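Local coordinates for SCO family protein (Aquifex aeolicus, PDB 3ME7) that probably binds copper and takes part in electron transfer, as a SCO1/2-family protein of which this piece holds the thioredoxin-like domain, at residues N128-L133 against V146-L151. Numbering follows the deposited sequence.
Sequences NVVVVL and VNYNYL
Asn128 and Val146 bring the two backbones closest, with their CA atoms 6.6 Å apart, and from there the chains diverge: 128-133 runs on as a strand, whereas 146-151 leads through a loop into the helix that starts at Tyr150. No hydrogen bond joins the two segments, which bury 162 Å² between them, summed over both sides, chiefly through two side-chain pairs. In the first, methyl CG1 of Val146 lies over the flat face of the Asn128 amide, 3.7 Å from ND2 and equally near CG. This methyl is anti to the carbonyl carbon (chi1 -53°), which directs it at the asparagine. The second pair is Val130 and Tyr148. Methyl CG2 of Val130 meets the phenol end, 3.4 Å from OH and 3.8 Å from CZ of Tyr148, approaching the ring obliquely. In the thioredoxin-like fold of SCO proteins, strand 129-133 pairs antiparallel with edge strand 139-144, after which a loop leads past helix 43-52 into helix 150-160; Tyr148 reaches back from that connection to the strand. Its ring also meets Phe153 edge-to-face and touches Ile47 of helix 43-52, while its hydroxyl has a weak hydrogen bond with Gly145 O. At the other end, the Asn128 side chain lies about 4 Å from that of His126, a predicted copper ligand, and about 6 Å from that of Cys44, which forms a redox-active disulfide with Cys40.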
ATOM      1  N   ASN A 128      -0.737   4.895  10.972  1.00  8.96           N
ATOM      2  CA  ASN A 128      -1.214   5.432   9.695  1.00  8.83           C
ATOM      3  C   ASN A 128      -0.024   5.603   8.785  1.00  8.58           C
ATOM      4  O   ASN A 128       0.775   6.505   8.984  1.00  9.07           O
ATOM      5  CB  ASN A 128      -1.921   6.778   9.912  1.00  9.86           C
ATOM      6  CG  ASN A 128      -3.083   6.669  10.893  1.00 10.86           C
ATOM      7  OD1 ASN A 128      -3.890   5.742  10.823  1.00 11.66           O
ATOM      8  ND2 ASN A 128      -3.162   7.595  11.818  1.00  9.17           N
ATOM      9  N   VAL A 129       0.098   4.738   7.782  1.00  8.40           N
ATOM     10  CA  VAL A 129       1.296   4.749   6.969  1.00  9.33           C
ATOM     11  C   VAL A 129       1.002   4.384   5.519  1.00  9.18           C
ATOM     12  O   VAL A 129       0.127   3.565   5.240  1.00  9.61           O
ATOM     13  CB  VAL A 129       2.394   3.809   7.550  1.00 10.68           C
ATOM     14  CG1 VAL A 129       1.953   2.346   7.484  1.00 12.06           C
ATOM     15  CG2 VAL A 129       3.726   4.028   6.808  1.00 11.47           C
ATOM     16  N   VAL A 130       1.733   5.027   4.601  1.00  8.05           N
ATOM     17  CA  VAL A 130       1.780   4.607   3.216  1.00  8.22           C
ATOM     18  C   VAL A 130       3.242   4.324   2.928  1.00  7.89           C
ATOM     19  O   VAL A 130       4.124   5.063   3.371  1.00  9.53           O
ATOM     20  CB  VAL A 130       1.205   5.718   2.293  1.00  8.76           C
ATOM     21  CG1 VAL A 130       1.489   5.449   0.823  1.00 12.20           C
ATOM     22  CG2 VAL A 130      -0.296   5.819   2.508  1.00 11.76           C
ATOM     23  N   VAL A 131       3.511   3.224   2.228  1.00  8.03           N
ATOM     24  CA  VAL A 131       4.882   2.793   1.995  1.00  8.70           C
ATOM     25  C   VAL A 131       5.129   2.877   0.497  1.00  9.62           C
ATOM     26  O   VAL A 131       4.278   2.477  -0.308  1.00 11.41           O
ATOM     27  CB  VAL A 131       5.147   1.346   2.484  1.00  9.02           C
ATOM     28  CG1 VAL A 131       6.652   1.012   2.398  1.00 12.03           C
ATOM     29  CG2 VAL A 131       4.667   1.137   3.921  1.00 12.57           C
ATOM     30  N   VAL A 132       6.306   3.382   0.115  1.00  9.17           N
ATOM     31  CA  VAL A 132       6.629   3.504  -1.300  1.00  8.65           C
ATOM     32  C   VAL A 132       7.816   2.612  -1.630  1.00  8.87           C
ATOM     33  O   VAL A 132       8.881   2.747  -1.037  1.00 10.98           O
ATOM     34  CB  VAL A 132       6.891   4.971  -1.726  1.00  7.37           C
ATOM     35  CG1 VAL A 132       7.052   5.015  -3.252  1.00 10.49           C
ATOM     36  CG2 VAL A 132       5.710   5.850  -1.324  1.00 10.07           C
ATOM     37  N   LEU A 133       7.603   1.682  -2.563  1.00  8.07           N
ATOM     38  CA  LEU A 133       8.635   0.745  -3.001  1.00  8.30           C
ATOM     39  C   LEU A 133       9.195   1.071  -4.377  1.00  8.24           C
ATOM     40  O   LEU A 133       8.501   1.609  -5.250  1.00  8.57           O
ATOM     41  CB  LEU A 133       8.075  -0.677  -3.067  1.00  8.96           C
ATOM     42  CG  LEU A 133       7.161  -1.163  -1.941  1.00  9.24           C
ATOM     43  CD1 LEU A 133       6.693  -2.586  -2.259  1.00  9.94           C
ATOM     44  CD2 LEU A 133       7.908  -1.130  -0.642  1.00  9.97           C
ATOM     45  N   VAL A 146      -2.481  11.047   7.995  1.00 14.77           N
ATOM     46  CA  VAL A 146      -3.720  10.974   7.222  1.00 16.95           C
ATOM     47  C   VAL A 146      -3.971  12.254   6.424  1.00 19.69           C
ATOM     48  O   VAL A 146      -5.001  12.364   5.757  1.00 21.14           O
ATOM     49  CB  VAL A 146      -4.956  10.665   8.117  1.00 16.61           C
ATOM     50  CG1 VAL A 146      -4.722   9.423   8.969  1.00 13.05           C
ATOM     51  CG2 VAL A 146      -5.293  11.844   9.017  1.00 12.06           C
ATOM     52  N   ASN A 147      -3.048  13.210   6.514  1.00 20.38           N
ATOM     53  CA  ASN A 147      -3.191  14.532   5.894  1.00 22.28           C
ATOM     54  C   ASN A 147      -2.049  14.752   4.907  1.00 22.06           C
ATOM     55  O   ASN A 147      -1.115  15.493   5.202  1.00 23.09           O
ATOM     56  CB  ASN A 147      -3.183  15.641   6.975  1.00 23.69           C
ATOM     57  CG  ASN A 147      -4.320  15.502   7.996  1.00 36.57           C
ATOM     58  OD1 ASN A 147      -5.488  15.361   7.628  1.00 25.65           O
ATOM     59  ND2 ASN A 147      -3.979  15.566   9.291  1.00 24.41           N
ATOM     60  N   TYR A 148      -2.123  14.089   3.751  1.00 21.10           N
ATOM     61  CA  TYR A 148      -0.981  14.003   2.826  1.00 20.95           C
ATOM     62  C   TYR A 148      -0.768  15.274   2.031  1.00 21.77           C
ATOM     63  O   TYR A 148      -1.732  15.954   1.642  1.00 23.07           O
ATOM     64  CB  TYR A 148      -1.112  12.792   1.886  1.00 20.76           C
ATOM     65  CG  TYR A 148      -1.312  11.483   2.615  1.00 24.31           C
ATOM     66  CD1 TYR A 148      -0.526  11.157   3.719  1.00 20.13           C
ATOM     67  CD2 TYR A 148      -2.272  10.560   2.196  1.00 20.27           C
ATOM     68  CE1 TYR A 148      -0.707   9.968   4.397  1.00 24.22           C
ATOM     69  CE2 TYR A 148      -2.467   9.365   2.879  1.00 24.35           C
ATOM     70  CZ  TYR A 148      -1.680   9.069   3.966  1.00 20.04           C
ATOM     71  OH  TYR A 148      -1.867   7.897   4.651  1.00 24.33           O
ATOM     72  N   ASN A 149       0.502  15.617   1.821  1.00 20.77           N
ATOM     73  CA  ASN A 149       0.826  16.693   0.908  1.00 19.77           C
ATOM     74  C   ASN A 149       1.459  16.160  -0.370  1.00 17.59           C
ATOM     75  O   ASN A 149       2.043  15.079  -0.406  1.00 18.15           O
ATOM     76  CB  ASN A 149       1.639  17.819   1.568  1.00 21.08           C
ATOM     77  CG  ASN A 149       3.014  17.376   2.014  1.00 19.48           C
ATOM     78  OD1 ASN A 149       3.936  17.249   1.208  1.00 22.22           O
ATOM     79  ND2 ASN A 149       3.172  17.186   3.316  1.00 22.45           N
ATOM     80  N   TYR A 150       1.304  16.937  -1.433  1.00 14.87           N
ATOM     81  CA  TYR A 150       1.790  16.578  -2.741  1.00 12.30           C
ATOM     82  C   TYR A 150       3.307  16.386  -2.771  1.00 11.11           C
ATOM     83  O   TYR A 150       3.802  15.384  -3.312  1.00 11.28           O
ATOM     84  CB  TYR A 150       1.368  17.676  -3.721  1.00 11.15           C
ATOM     85  CG  TYR A 150       1.979  17.580  -5.103  1.00  8.94           C
ATOM     86  CD1 TYR A 150       1.565  16.608  -6.017  1.00 10.08           C
ATOM     87  CD2 TYR A 150       2.972  18.481  -5.493  1.00 10.30           C
ATOM     88  CE1 TYR A 150       2.126  16.536  -7.288  1.00 10.48           C
ATOM     89  CE2 TYR A 150       3.545  18.425  -6.745  1.00  9.86           C
ATOM     90  CZ  TYR A 150       3.122  17.447  -7.643  1.00  9.48           C
ATOM     91  OH  TYR A 150       3.683  17.378  -8.898  1.00 11.15           O
ATOM     92  N   LEU A 151       4.042  17.334  -2.186  1.00 10.81           N
ATOM     93  CA  LEU A 151       5.497  17.291  -2.280  1.00 11.45           C
ATOM     94  C   LEU A 151       6.067  15.995  -1.714  1.00 11.43           C
ATOM     95  O   LEU A 151       6.951  15.393  -2.327  1.00 10.85           O
ATOM     96  CB  LEU A 151       6.158  18.506  -1.626  1.00 13.29           C
ATOM     97  CG  LEU A 151       7.657  18.631  -1.929  1.00 17.07           C
ATOM     98  CD1 LEU A 151       7.895  18.685  -3.435  1.00 14.33           C
ATOM     99  CD2 LEU A 151       8.253  19.865  -1.254  1.00 15.22           C
TER